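Side-chain contacts in amino acid amide racemase (Ochrobactrum anthropi, PDB 6GIO), which is a pyridoxal-5'-phosphate-binding protein of the class-III aminotransferase family, built here as an assembly of two subunits: residues Ala115-Cys118 with Ala119-Val122; His140-Thr144 with Gly145-Ile149; Ala319-Ser322 with Glu323-Gly326; Leu402-Thr405 with Glu406-Asp410; Glu184-Asp187 with Tyr188-Thr192. All coordinates share one frame; numbering follows the deposited sequence.

Overall arrangement
Contacts 1 and 2 are the buried pair, on the same side of the chain's centre and touching each other beside the pyridoxal-5'-phosphate pocket; both reach the second subunit. Contact 1 is regular helix whose alanines face the sheet while Asp-117 and Arg-121 turn to partners elsewhere, contact 2 a glycine-rich loop turning into a short helix. Contacts 3 and 4 lie across the chain's centre from them, partly buried, and are joined by the salt bridge between Arg-324 and Glu-406; arginines and valine dominate the first, a helix cap the second. Contact 5 is a surface turn of helix 179-191, its centre about 46 Å from that of contact 4, with an aromatic-aliphatic inner side and an exposed outer one.

Contact 1. Residues Ala115-Cys118 with Ala119-Val122; sequences ANDC and AVRV
Ala-119, Val-120, Arg-121 and Val-122 donate their backbone N-H groups to the carbonyls of Ala-115, Asn-116, Asp-117 and Cys-118, each bond 2.9 Å from N to O, in regular alpha-helix. Val-120 lies back against the preceding turn: its CG1, between the backbone N and the carbonyl carbon (chi1 63°), comes to 3.2 Å from Asp-117 O. A similar torsion brings CG1 of Val-122 to 3.3 Å from Cys-118 O, and the SG of Cys-118 grazes that methyl at 4.5 Å. Arg-121 starts close to the helix, its CG 3.1 Å from Asp-117 O, then bends at its third torsion and leaves. Asp-117 OD1 meets the aliphatic CG of Arg-121, 3.8 Å away, while the charged ends turn to other partners: OD1 bonds to Thr-144 OG1 of the second subunit, and the Arg-121 guanidinium to the carbonyl and ring of Phe-291. Alanines suit the side facing the sheet, their short CB groups letting the helix come close: Ala-115 rests on strands 262-265 and 276-281, Ala-119 on Met-262 and Phe-203. Such a sheet-backed helix, with Asn-116 reaching the pyridoxal-5'-phosphate pocket, is characteristic of the large domain of fold-type I enzymes.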
loop_
_atom_site.group_PDB
_atom_site.type_symbol
_atom_site.label_atom_id
_atom_site.label_comp_id
_atom_site.label_asym_id
_atom_site.label_seq_id
_atom_site.Cartn_x
_atom_site.Cartn_y
_atom_site.Cartn_z
ATOM N N ALA C 115 5.625 -1.468 4.613
ATOM C CA ALA C 115 6.376 -1.054 5.816
ATOM C C ALA C 115 7.654 -1.838 5.946
ATOM O O ALA C 115 8.729 -1.261 6.262
ATOM C CB ALA C 115 5.510 -1.184 7.059
ATOM N N ASN C 116 7.586 -3.139 5.697
ATOM C CA ASN C 116 8.812 -3.931 5.712
ATOM C C ASN C 116 9.704 -3.665 4.478
ATOM O O ASN C 116 10.943 -3.775 4.553
ATOM C CB ASN C 116 8.531 -5.446 5.852
ATOM C CG ASN C 116 8.114 -5.846 7.250
ATOM O OD1 ASN C 116 7.077 -6.506 7.437
ATOM N ND2 ASN C 116 8.894 -5.439 8.246
ATOM N N ASP C 117 9.095 -3.315 3.355
ATOM C CA ASP C 117 9.878 -2.922 2.190
ATOM C C ASP C 117 10.666 -1.637 2.514
ATOM O O ASP C 117 11.863 -1.531 2.244
ATOM C CB ASP C 117 8.973 -2.727 0.991
ATOM C CG ASP C 117 9.753 -2.585 -0.296
ATOM O OD1 ASP C 117 10.923 -3.013 -0.366
ATOM O OD2 ASP C 117 9.208 -2.046 -1.252
ATOM N N CYS C 118 9.965 -0.685 3.111
ATOM C CA CYS C 118 10.561 0.519 3.631
ATOM C C CYS C 118 11.708 0.175 4.549
ATOM O O CYS C 118 12.834 0.654 4.360
ATOM C CB CYS C 118 9.515 1.374 4.383
ATOM S SG CYS C 118 10.283 2.857 5.124
ATOM N N ALA C 119 11.428 -0.673 5.544
ATOM C CA ALA C 119 12.426 -1.009 6.547
ATOM C C ALA C 119 13.658 -1.539 5.854
ATOM O O ALA C 119 14.739 -1.031 6.109
ATOM C CB ALA C 119 11.892 -2.030 7.569
ATOM N N VAL C 120 13.514 -2.531 4.969
ATOM C CA VAL C 120 14.714 -3.093 4.331
ATOM C C VAL C 120 15.480 -2.080 3.475
ATOM O O VAL C 120 16.734 -2.011 3.541
ATOM C CB VAL C 120 14.473 -4.412 3.521
ATOM C CG1 VAL C 120 13.537 -4.225 2.338
ATOM C CG2 VAL C 120 15.807 -4.944 3.027
ATOM N N ARG C 121 14.747 -1.270 2.719
ATOM C CA ARG C 121 15.392 -0.252 1.857
ATOM C C ARG C 121 16.184 0.755 2.707
ATOM O O ARG C 121 17.317 1.012 2.396
ATOM C CB ARG C 121 14.327 0.500 1.060
ATOM C CG ARG C 121 13.613 -0.332 0.008
ATOM C CD ARG C 121 12.917 0.538 -1.015
ATOM N NE ARG C 121 13.769 1.556 -1.575
ATOM C CZ ARG C 121 13.421 2.808 -1.787
ATOM N NH1 ARG C 121 12.149 3.140 -1.920
ATOM N NH2 ARG C 121 14.356 3.730 -1.838
ATOM N N VAL C 122 15.617 1.223 3.806
ATOM C CA VAL C 122 16.252 2.312 4.549
ATOM C C VAL C 122 17.301 1.793 5.508
ATOM O O VAL C 122 18.294 2.479 5.815
ATOM C CB VAL C 122 15.196 3.197 5.270
ATOM C CG1 VAL C 122 14.565 2.479 6.442
ATOM C CG2 VAL C 122 15.803 4.532 5.686
#

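Contact 2. Residues His140-Thr144 with Gly145-Ile149; sequences HGNLT and GSMGI. With PLP (pyridoxal-5'-phosphate), chain G.
His-140, in the loop before the short helix 144-147, meets Ile-149, just beyond the helix, beside the pyridoxal-5'-phosphate pocket of this fold-type I protein. The histidine can be followed outward. CB lies 3.8 Å from Ser-146 O and a little farther from Ile-149 CD1; CG and CD2 also face that methyl. CD2 then brings the ring edge to Ile-149 O, which lies in the ring plane at 3.8 Å, while ND1 is hydrogen-bonded to Asp-238 OD2, a pocket residue, which should help to fix the rotation of the ring. Its backbone takes part too, with His-140 O 3.4 Å from C6 of pyridoxal-5'-phosphate. Gly-141 follows at phi 150°, psi 178°, angles that a residue without a side chain accepts easily, and its CA passes close to Ser-146 OG. That hydroxyl can give its proton to Leu-143 O or to Ser-113 O. Leu-143 holds the N-cap position, and its carbonyl receives Met-147 N at 2.8 Å in a nearly straight bond (168°). Thr-144 O accepts Gly-148 N at 3.1 Å. Met-147 extends away from its backbone until SD reaches Asn-142 OD1 at 3.5 Å, a buried oxygen that has no hydrogen-bonding partner in the model.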
loop_
_atom_site.group_PDB
_atom_site.type_symbol
_atom_site.label_atom_id
_atom_site.label_comp_id
_atom_site.label_asym_id
_atom_site.label_seq_id
_atom_site.Cartn_x
_atom_site.Cartn_y
_atom_site.Cartn_z
ATOM N N HIS C 140 7.032 -11.399 6.115
ATOM C CA HIS C 140 7.148 -9.942 6.267
ATOM C C HIS C 140 6.407 -9.146 5.163
ATOM O O HIS C 140 6.393 -7.913 5.189
ATOM C CB HIS C 140 8.614 -9.554 6.346
ATOM C CG HIS C 140 9.307 -10.119 7.545
ATOM N ND1 HIS C 140 8.917 -9.815 8.833
ATOM C CD2 HIS C 140 10.345 -10.982 7.658
ATOM C CE1 HIS C 140 9.676 -10.490 9.686
ATOM N NE2 HIS C 140 10.564 -11.184 9.001
ATOM N N GLY C 141 5.819 -9.848 4.194
ATOM C CA GLY C 141 4.979 -9.227 3.196
ATOM C C GLY C 141 4.969 -9.936 1.840
ATOM O O GLY C 141 5.668 -10.935 1.655
ATOM N N ASN C 142 4.177 -9.411 0.897
ATOM C CA ASN C 142 4.047 -9.987 -0.433
ATOM C C ASN C 142 4.304 -8.983 -1.569
ATOM O O ASN C 142 3.825 -9.158 -2.707
ATOM C CB ASN C 142 2.680 -10.665 -0.614
ATOM C CG ASN C 142 2.783 -11.982 -1.366
ATOM O OD1 ASN C 142 3.865 -12.570 -1.464
ATOM N ND2 ASN C 142 1.671 -12.479 -1.854
ATOM N N LEU C 143 5.082 -7.949 -1.257
ATOM C CA LEU C 143 5.665 -7.088 -2.287
ATOM C C LEU C 143 7.139 -7.453 -2.390
ATOM O O LEU C 143 7.753 -8.045 -1.463
ATOM C CB LEU C 143 5.485 -5.586 -1.987
ATOM C CG LEU C 143 4.012 -5.177 -1.799
ATOM C CD1 LEU C 143 3.925 -3.718 -1.355
ATOM C CD2 LEU C 143 3.145 -5.425 -3.033
ATOM N N THR C 144 7.700 -7.108 -3.534
ATOM C CA THR C 144 9.030 -7.526 -3.894
ATOM C C THR C 144 10.039 -7.383 -2.742
ATOM O O THR C 144 10.729 -8.349 -2.410
ATOM C CB THR C 144 9.480 -6.739 -5.146
ATOM O OG1 THR C 144 8.639 -7.127 -6.240
ATOM C CG2 THR C 144 10.899 -7.034 -5.491
ATOM N N GLY C 145 10.143 -6.204 -2.127
ATOM C CA GLY C 145 11.221 -6.004 -1.115
ATOM C C GLY C 145 10.964 -6.758 0.209
ATOM O O GLY C 145 11.882 -7.296 0.850
ATOM N N SER C 146 9.699 -6.818 0.613
ATOM C CA SER C 146 9.339 -7.441 1.872
ATOM C C SER C 146 9.295 -8.992 1.773
ATOM O O SER C 146 9.722 -9.723 2.707
ATOM C CB SER C 146 8.011 -6.846 2.348
ATOM O OG SER C 146 6.990 -6.931 1.346
ATOM N N MET C 147 8.796 -9.493 0.640
ATOM C CA MET C 147 8.810 -10.928 0.343
ATOM C C MET C 147 10.255 -11.424 0.213
ATOM O O MET C 147 10.582 -12.545 0.604
ATOM C CB MET C 147 8.047 -11.188 -0.944
ATOM C CG MET C 147 7.994 -12.637 -1.375
ATOM S SD MET C 147 7.014 -12.813 -2.893
ATOM C CE MET C 147 8.136 -12.112 -4.095
ATOM N N GLY C 148 11.122 -10.567 -0.312
ATOM C CA GLY C 148 12.546 -10.874 -0.450
ATOM C C GLY C 148 13.286 -11.253 0.824
ATOM O O GLY C 148 14.291 -11.969 0.773
ATOM N N ILE C 149 12.819 -10.757 1.957
ATOM C CA ILE C 149 13.447 -11.083 3.251
ATOM C C ILE C 149 12.598 -12.092 4.033
ATOM O O ILE C 149 12.892 -12.395 5.168
ATOM C CB ILE C 149 13.724 -9.818 4.082
ATOM C CG1 ILE C 149 12.431 -9.042 4.338
ATOM C CG2 ILE C 149 14.741 -8.941 3.378
ATOM C CD1 ILE C 149 12.464 -8.228 5.606
HETATM N N1 PLP G . 4.441 -8.891 8.650
HETATM C C2 PLP G . 3.701 -9.753 9.390
HETATM C C2A PLP G . 4.223 -10.397 10.637
HETATM C C3 PLP G . 2.322 -10.116 8.975
HETATM O O3 PLP G . 1.608 -10.976 9.711
HETATM C C4 PLP G . 1.730 -9.503 7.770
HETATM C C4A PLP G . 0.337 -9.850 7.354
HETATM C C5 PLP G . 2.635 -8.551 7.034
HETATM C C6 PLP G . 3.936 -8.312 7.527
HETATM C C5A PLP G . 2.158 -7.906 5.743
HETATM O O4P PLP G . 0.921 -7.190 5.846
HETATM P P PLP G . 0.029 -6.890 4.556
HETATM O O1P PLP G . -0.811 -5.743 5.025
HETATM O O2P PLP G . -0.778 -8.145 4.276
HETATM O O3P PLP G . 1.009 -6.489 3.463
#

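Contact 3. Residues Ala319-Ser322 with Glu323-Gly326; sequences AQRS and ERVG
Arg-321 and Val-325, one turn apart on helix 318-339, form the tight part of this helical segment, in what is the small domain of the fold-type I architecture. The arginine chain runs fully extended, CG anti to the backbone N (chi1 -171°), and so carries its guanidinium along the helix to the valine. Val-325 CG2 sits over the centre of one guanidinium face, 3.9 Å from CZ. Nearby, Ser-322 is small enough to lie buried against Leu-351 and Leu-402, with OG bonded back to Leu-318 O. The solvent side is looser, with Arg-324, Gln-320 and Glu-323. The same valine methyl lies over a face of Arg-324's guanidinium, nearer its rim, and Arg-324 NH2 comes to 4.4 Å from Arg-321 NE. Both groups have partners elsewhere: Arg-321 NH2 donates to Leu-404 O, and Arg-324 NH1 is in a salt bridge with Glu-406, which probably eases the closeness of the two positive groups. Glu-323 meets the earlier turn chiefly through CB, 3.6 Å from Gln-320 O. Arg-324 N reaches Gln-320 O weakly at 3.3 Å; Val-325 N meets Arg-321 O at 2.8 Å, almost straight at 172°. Gly-326 N also lies 2.8 Å from Ser-322 O, in a more bent bond (141°).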
loop_
_atom_site.group_PDB
_atom_site.type_symbol
_atom_site.label_atom_id
_atom_site.label_comp_id
_atom_site.label_asym_id
_atom_site.label_seq_id
_atom_site.Cartn_x
_atom_site.Cartn_y
_atom_site.Cartn_z
ATOM N N ALA C 319 -5.415 -4.459 26.305
ATOM C CA ALA C 319 -4.277 -5.350 26.473
ATOM C C ALA C 319 -4.581 -6.257 27.646
ATOM O O ALA C 319 -4.567 -7.473 27.530
ATOM C CB ALA C 319 -3.004 -4.564 26.739
ATOM N N GLN C 320 -4.867 -5.641 28.786
ATOM C CA GLN C 320 -5.166 -6.397 30.001
ATOM C C GLN C 320 -6.389 -7.297 29.720
ATOM O O GLN C 320 -6.357 -8.475 29.968
ATOM C CB GLN C 320 -5.375 -5.467 31.197
ATOM C CG GLN C 320 -4.139 -4.628 31.563
ATOM C CD GLN C 320 -3.658 -3.652 30.456
ATOM O OE1 GLN C 320 -4.461 -2.958 29.786
ATOM N NE2 GLN C 320 -2.327 -3.605 30.263
ATOM N N ARG C 321 -7.428 -6.767 29.119
ATOM C CA ARG C 321 -8.571 -7.602 28.808
ATOM C C ARG C 321 -8.234 -8.812 27.914
ATOM O O ARG C 321 -8.719 -9.919 28.153
ATOM C CB ARG C 321 -9.677 -6.769 28.197
ATOM C CG ARG C 321 -10.962 -7.547 28.057
ATOM C CD ARG C 321 -12.077 -6.712 27.475
ATOM N NE ARG C 321 -13.303 -7.504 27.383
ATOM C CZ ARG C 321 -13.689 -8.255 26.343
ATOM N NH1 ARG C 321 -12.974 -8.370 25.238
ATOM N NH2 ARG C 321 -14.809 -8.932 26.418
ATOM N N SER C 322 -7.383 -8.617 26.908
ATOM C CA SER C 322 -7.087 -9.688 25.961
ATOM C C SER C 322 -6.317 -10.846 26.652
ATOM O O SER C 322 -6.538 -12.023 26.333
ATOM C CB SER C 322 -6.314 -9.140 24.757
ATOM O OG SER C 322 -7.070 -8.156 24.076
ATOM N N GLU C 323 -5.422 -10.534 27.591
ATOM C CA GLU C 323 -4.819 -11.593 28.415
ATOM C C GLU C 323 -5.874 -12.439 29.122
ATOM O O GLU C 323 -5.799 -13.663 29.122
ATOM C CB GLU C 323 -3.895 -11.018 29.495
ATOM C CG GLU C 323 -3.392 -12.066 30.471
ATOM C CD GLU C 323 -2.146 -11.599 31.208
ATOM O OE1 GLU C 323 -2.256 -10.771 32.131
ATOM O OE2 GLU C 323 -1.039 -12.049 30.871
ATOM N N ARG C 324 -6.842 -11.775 29.743
ATOM C CA ARG C 324 -7.848 -12.473 30.540
ATOM C C ARG C 324 -8.807 -13.274 29.642
ATOM O O ARG C 324 -8.998 -14.458 29.827
ATOM C CB ARG C 324 -8.571 -11.474 31.468
ATOM C CG ARG C 324 -9.637 -12.081 32.393
ATOM C CD ARG C 324 -10.365 -11.008 33.190
ATOM N NE ARG C 324 -11.247 -10.177 32.355
ATOM C CZ ARG C 324 -12.448 -10.553 31.909
ATOM N NH1 ARG C 324 -12.931 -11.763 32.188
ATOM N NH2 ARG C 324 -13.160 -9.726 31.152
ATOM N N VAL C 325 -9.348 -12.627 28.626
ATOM C CA VAL C 325 -10.375 -13.200 27.747
ATOM C C VAL C 325 -9.754 -14.256 26.805
ATOM O O VAL C 325 -10.339 -15.323 26.544
ATOM C CB VAL C 325 -11.074 -12.002 27.019
ATOM C CG1 VAL C 325 -11.497 -12.280 25.594
ATOM C CG2 VAL C 325 -12.237 -11.499 27.869
ATOM N N GLY C 326 -8.566 -13.946 26.279
ATOM C CA GLY C 326 -7.791 -14.910 25.530
ATOM C C GLY C 326 -7.432 -16.162 26.333
ATOM O O GLY C 326 -7.411 -17.265 25.791
#

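Contact 4. Residues Leu402-Thr405 with Glu406-Asp410; sequences LTLT and EPEID
The Glu-408 carboxylate is the flat group at the centre of this turn, folded back over Thr-405. Thr-405 OG1 stands over one face, 3.2 Å from the carboxylate carbon CD, while Leu-404 CD1 comes obliquely from the other side of the plane to 3.6 Å from OE1. At its rim, OE1 accepts the backbone N-H of Thr-405 at 2.9 Å, a straight bond (172°) that uses the anti side and lies 27° out of the carboxylate plane. Asn-34 ND2 is a second donor to OE1, so two bonds hold this oxygen. Another bond runs the other way. Thr-405 OG1, set between the backbone N and the carbonyl carbon (chi1 67°), faces into the first turn of helix 406-424 and accepts from Glu-408 N at 3.3 Å. These reciprocal bonds make a capping box, with Thr-405 as the N-cap; a hydroxyl there satisfies an amide that has no helical carbonyl before it, and a glutamate three residues on is long enough to reach back. Pro-407 suits the first turn, where an N-H is not needed for helical bonding, and its CD packs 3.6 Å from Thr-405 OG1. Beneath the polar cap, Leu-404 CD2 touches Ile-409 CG1 at 3.6 Å; the leucine continues onto Leu-45, the isoleucine onto Phe-329 of helix 318-339. Ile-409 N closes the first helical bond, reaching Thr-405 O at 3.0 Å.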
loop_
_atom_site.group_PDB
_atom_site.type_symbol
_atom_site.label_atom_id
_atom_site.label_comp_id
_atom_site.label_asym_id
_atom_site.label_seq_id
_atom_site.Cartn_x
_atom_site.Cartn_y
_atom_site.Cartn_z
ATOM N N LEU C 402 -10.543 -7.626 19.390
ATOM C CA LEU C 402 -10.209 -7.515 20.786
ATOM C C LEU C 402 -11.462 -7.273 21.632
ATOM O O LEU C 402 -11.442 -7.410 22.856
ATOM C CB LEU C 402 -9.236 -6.347 20.974
ATOM C CG LEU C 402 -7.867 -6.514 20.293
ATOM C CD1 LEU C 402 -6.841 -5.519 20.854
ATOM C CD2 LEU C 402 -7.340 -7.913 20.461
ATOM N N THR C 403 -12.547 -6.902 20.958
ATOM C CA THR C 403 -13.823 -6.666 21.599
ATOM C C THR C 403 -14.665 -7.925 21.744
ATOM O O THR C 403 -15.835 -7.843 22.117
ATOM C CB THR C 403 -14.620 -5.637 20.771
ATOM O OG1 THR C 403 -14.599 -6.035 19.402
ATOM C CG2 THR C 403 -13.963 -4.237 20.905
ATOM N N LEU C 404 -14.075 -9.081 21.464
ATOM C CA LEU C 404 -14.763 -10.352 21.610
ATOM C C LEU C 404 -15.364 -10.488 23.028
ATOM O O LEU C 404 -14.677 -10.267 24.040
ATOM C CB LEU C 404 -13.810 -11.508 21.305
ATOM C CG LEU C 404 -14.454 -12.894 21.168
ATOM C CD1 LEU C 404 -15.287 -13.025 19.896
ATOM C CD2 LEU C 404 -13.389 -13.980 21.243
ATOM N N THR C 405 -16.649 -10.840 23.099
ATOM C CA THR C 405 -17.328 -10.960 24.428
ATOM C C THR C 405 -17.210 -12.369 25.010
ATOM O O THR C 405 -16.888 -13.333 24.299
ATOM C CB THR C 405 -18.817 -10.559 24.368
ATOM O OG1 THR C 405 -19.551 -11.501 23.583
ATOM C CG2 THR C 405 -18.967 -9.186 23.771
ATOM N N GLU C 406 -17.475 -12.499 26.307
ATOM C CA GLU C 406 -17.456 -13.831 26.930
ATOM C C GLU C 406 -18.527 -14.784 26.392
ATOM O O GLU C 406 -18.224 -15.931 26.138
ATOM C CB GLU C 406 -17.400 -13.743 28.446
ATOM C CG GLU C 406 -16.038 -13.206 28.887
ATOM C CD GLU C 406 -15.870 -13.044 30.393
ATOM O OE1 GLU C 406 -16.203 -13.976 31.146
ATOM O OE2 GLU C 406 -15.350 -11.989 30.815
ATOM N N PRO C 407 -19.748 -14.305 26.127
ATOM C CA PRO C 407 -20.704 -15.193 25.446
ATOM C C PRO C 407 -20.254 -15.642 24.076
ATOM O O PRO C 407 -20.568 -16.759 23.658
ATOM C CB PRO C 407 -21.963 -14.333 25.326
ATOM C CG PRO C 407 -21.859 -13.406 26.512
ATOM C CD PRO C 407 -20.405 -13.102 26.674
ATOM N N GLU C 408 -19.550 -14.768 23.364
ATOM C CA GLU C 408 -19.031 -15.127 22.054
ATOM C C GLU C 408 -17.899 -16.154 22.171
ATOM O O GLU C 408 -17.748 -17.020 21.313
ATOM C CB GLU C 408 -18.597 -13.878 21.296
ATOM C CG GLU C 408 -19.762 -13.071 20.788
ATOM C CD GLU C 408 -19.387 -11.683 20.349
ATOM O OE1 GLU C 408 -18.304 -11.181 20.725
ATOM O OE2 GLU C 408 -20.226 -11.080 19.642
ATOM N N ILE C 409 -17.113 -16.095 23.235
ATOM C CA ILE C 409 -16.121 -17.153 23.469
ATOM C C ILE C 409 -16.782 -18.527 23.591
ATOM O O ILE C 409 -16.292 -19.476 22.981
ATOM C CB ILE C 409 -15.206 -16.854 24.674
ATOM C CG1 ILE C 409 -14.298 -15.679 24.338
ATOM C CG2 ILE C 409 -14.336 -18.066 25.002
ATOM C CD1 ILE C 409 -13.546 -15.096 25.519
ATOM N N ASP C 410 -17.893 -18.646 24.343
ATOM C CA ASP C 410 -18.628 -19.943 24.429
ATOM C C ASP C 410 -19.192 -20.363 23.090
ATOM O O ASP C 410 -19.215 -21.540 22.783
ATOM C CB ASP C 410 -19.847 -19.925 25.404
ATOM C CG ASP C 410 -19.463 -19.721 26.851
ATOM O OD1 ASP C 410 -18.348 -20.121 27.242
ATOM O OD2 ASP C 410 -20.303 -19.160 27.612
#

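Contact 5. Residues Glu184-Asp187 with Tyr188-Thr192; sequences ELLD and YHFAT
Leu-185 O is gripped twice by His-189, whose backbone N lies 3.0 Å away and whose ring ND1 lies 3.1 Å away. The two donors come from opposite faces of the carbonyl plane. The amide bond is the ordinary helical one, whereas ND1 stands 44° out of that plane, although the oxygen itself lies almost exactly in the plane of the imidazole. With CG beside its own backbone N (chi1 -84°), the histidine ring folds back toward the preceding turn; the ND1 bond probably limits the ring's rotation. Alongside it, pointing the same way, runs Leu-185, with CD1 3.8 Å from CE1. On the inner side, Leu-186 CD1 makes a CH-pi contact over one face of Phe-190, 4.0 Å from the ring centroid and displaced toward the rim. Phe-190 N also bonds Leu-186 O at 2.8 Å. The branched leucine and flat phenyl suit a side that faces the sheet, where both residues rest on Ile-133. Asp-187, by contrast, turns its carboxylate to a salt bridge with Arg-227. At the helix end, Thr-192 OG1 donates to Tyr-188 O at 2.8 Å, and its CG2 lies over the exposed tyrosine ring. Helix 179-191 connects the parallel strands 164-167 and 199-204 and packs on the sheet edge, as expected of a beta-alpha-beta crossover in the large domain of a fold-type I protein.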
loop_
_atom_site.group_PDB
_atom_site.type_symbol
_atom_site.label_atom_id
_atom_site.label_comp_id
_atom_site.label_asym_id
_atom_site.label_seq_id
_atom_site.Cartn_x
_atom_site.Cartn_y
_atom_site.Cartn_z
ATOM N N GLU C 184 23.768 -21.146 18.111
ATOM C CA GLU C 184 25.081 -21.753 17.744
ATOM C C GLU C 184 25.303 -21.609 16.225
ATOM O O GLU C 184 26.343 -21.195 15.827
ATOM C CB GLU C 184 25.169 -23.176 18.327
ATOM C CG GLU C 184 26.195 -24.094 17.681
ATOM C CD GLU C 184 26.634 -25.358 18.419
ATOM O OE1 GLU C 184 26.374 -26.468 17.946
ATOM O OE2 GLU C 184 27.279 -25.232 19.431
ATOM N N LEU C 185 24.296 -21.963 15.439
ATOM C CA LEU C 185 24.300 -21.850 14.006
ATOM C C LEU C 185 24.575 -20.411 13.550
ATOM O O LEU C 185 25.343 -20.196 12.627
ATOM C CB LEU C 185 22.965 -22.369 13.433
ATOM C CG LEU C 185 22.779 -22.411 11.935
ATOM C CD1 LEU C 185 23.859 -23.195 11.223
ATOM C CD2 LEU C 185 21.445 -23.057 11.623
ATOM N N LEU C 186 23.963 -19.437 14.204
ATOM C CA LEU C 186 24.187 -18.029 13.883
ATOM C C LEU C 186 25.599 -17.637 14.231
ATOM O O LEU C 186 26.269 -16.952 13.425
ATOM C CB LEU C 186 23.227 -17.105 14.604
ATOM C CG LEU C 186 23.372 -15.604 14.393
ATOM C CD1 LEU C 186 23.051 -15.232 12.947
ATOM C CD2 LEU C 186 22.503 -14.831 15.373
ATOM N N ASP C 187 26.051 -18.059 15.408
ATOM C CA ASP C 187 27.447 -17.780 15.819
ATOM C C ASP C 187 28.415 -18.323 14.775
ATOM O O ASP C 187 29.446 -17.696 14.507
ATOM C CB ASP C 187 27.809 -18.444 17.139
ATOM C CG ASP C 187 27.099 -17.850 18.315
ATOM O OD1 ASP C 187 26.677 -16.651 18.278
ATOM O OD2 ASP C 187 26.981 -18.606 19.312
ATOM N N TYR C 188 28.090 -19.492 14.210
ATOM C CA TYR C 188 28.945 -20.131 13.206
ATOM C C TYR C 188 28.972 -19.347 11.914
ATOM O O TYR C 188 30.035 -19.129 11.347
ATOM C CB TYR C 188 28.503 -21.578 12.900
ATOM C CG TYR C 188 29.531 -22.356 12.106
ATOM C CD1 TYR C 188 30.765 -22.739 12.679
ATOM C CD2 TYR C 188 29.268 -22.737 10.797
ATOM C CE1 TYR C 188 31.700 -23.466 11.944
ATOM C CE2 TYR C 188 30.181 -23.449 10.060
ATOM C CZ TYR C 188 31.384 -23.825 10.624
ATOM O OH TYR C 188 32.261 -24.532 9.822
ATOM N N HIS C 189 27.798 -18.970 11.413
ATOM C CA HIS C 189 27.729 -18.070 10.266
ATOM C C HIS C 189 28.529 -16.759 10.518
ATOM O O HIS C 189 29.338 -16.358 9.689
ATOM C CB HIS C 189 26.295 -17.813 9.892
ATOM C CG HIS C 189 25.724 -18.874 9.015
ATOM N ND1 HIS C 189 25.111 -20.016 9.504
ATOM C CD2 HIS C 189 25.684 -18.985 7.672
ATOM C CE1 HIS C 189 24.678 -20.754 8.494
ATOM N NE2 HIS C 189 25.019 -20.151 7.371
ATOM N N PHE C 190 28.363 -16.138 11.674
ATOM C CA PHE C 190 29.109 -14.919 12.002
ATOM C C PHE C 190 30.594 -15.124 11.959
ATOM O O PHE C 190 31.287 -14.213 11.560
ATOM C CB PHE C 190 28.743 -14.336 13.378
ATOM C CG PHE C 190 27.425 -13.592 13.428
ATOM C CD1 PHE C 190 26.703 -13.265 12.268
ATOM C CD2 PHE C 190 26.927 -13.173 14.659
ATOM C CE1 PHE C 190 25.508 -12.579 12.359
ATOM C CE2 PHE C 190 25.762 -12.439 14.745
ATOM C CZ PHE C 190 25.037 -12.182 13.596
ATOM N N ALA C 191 31.065 -16.310 12.352
ATOM C CA ALA C 191 32.510 -16.611 12.350
ATOM C C ALA C 191 33.067 -17.016 10.967
ATOM O O ALA C 191 34.250 -17.198 10.811
ATOM C CB ALA C 191 32.810 -17.680 13.377
ATOM N N THR C 192 32.201 -17.213 9.976
ATOM C CA THR C 192 32.617 -17.708 8.685
ATOM C C THR C 192 32.016 -16.860 7.524
ATOM O O THR C 192 32.509 -15.794 7.185
ATOM C CB THR C 192 32.223 -19.189 8.528
ATOM O OG1 THR C 192 30.803 -19.335 8.644
ATOM C CG2 THR C 192 32.906 -20.054 9.608
#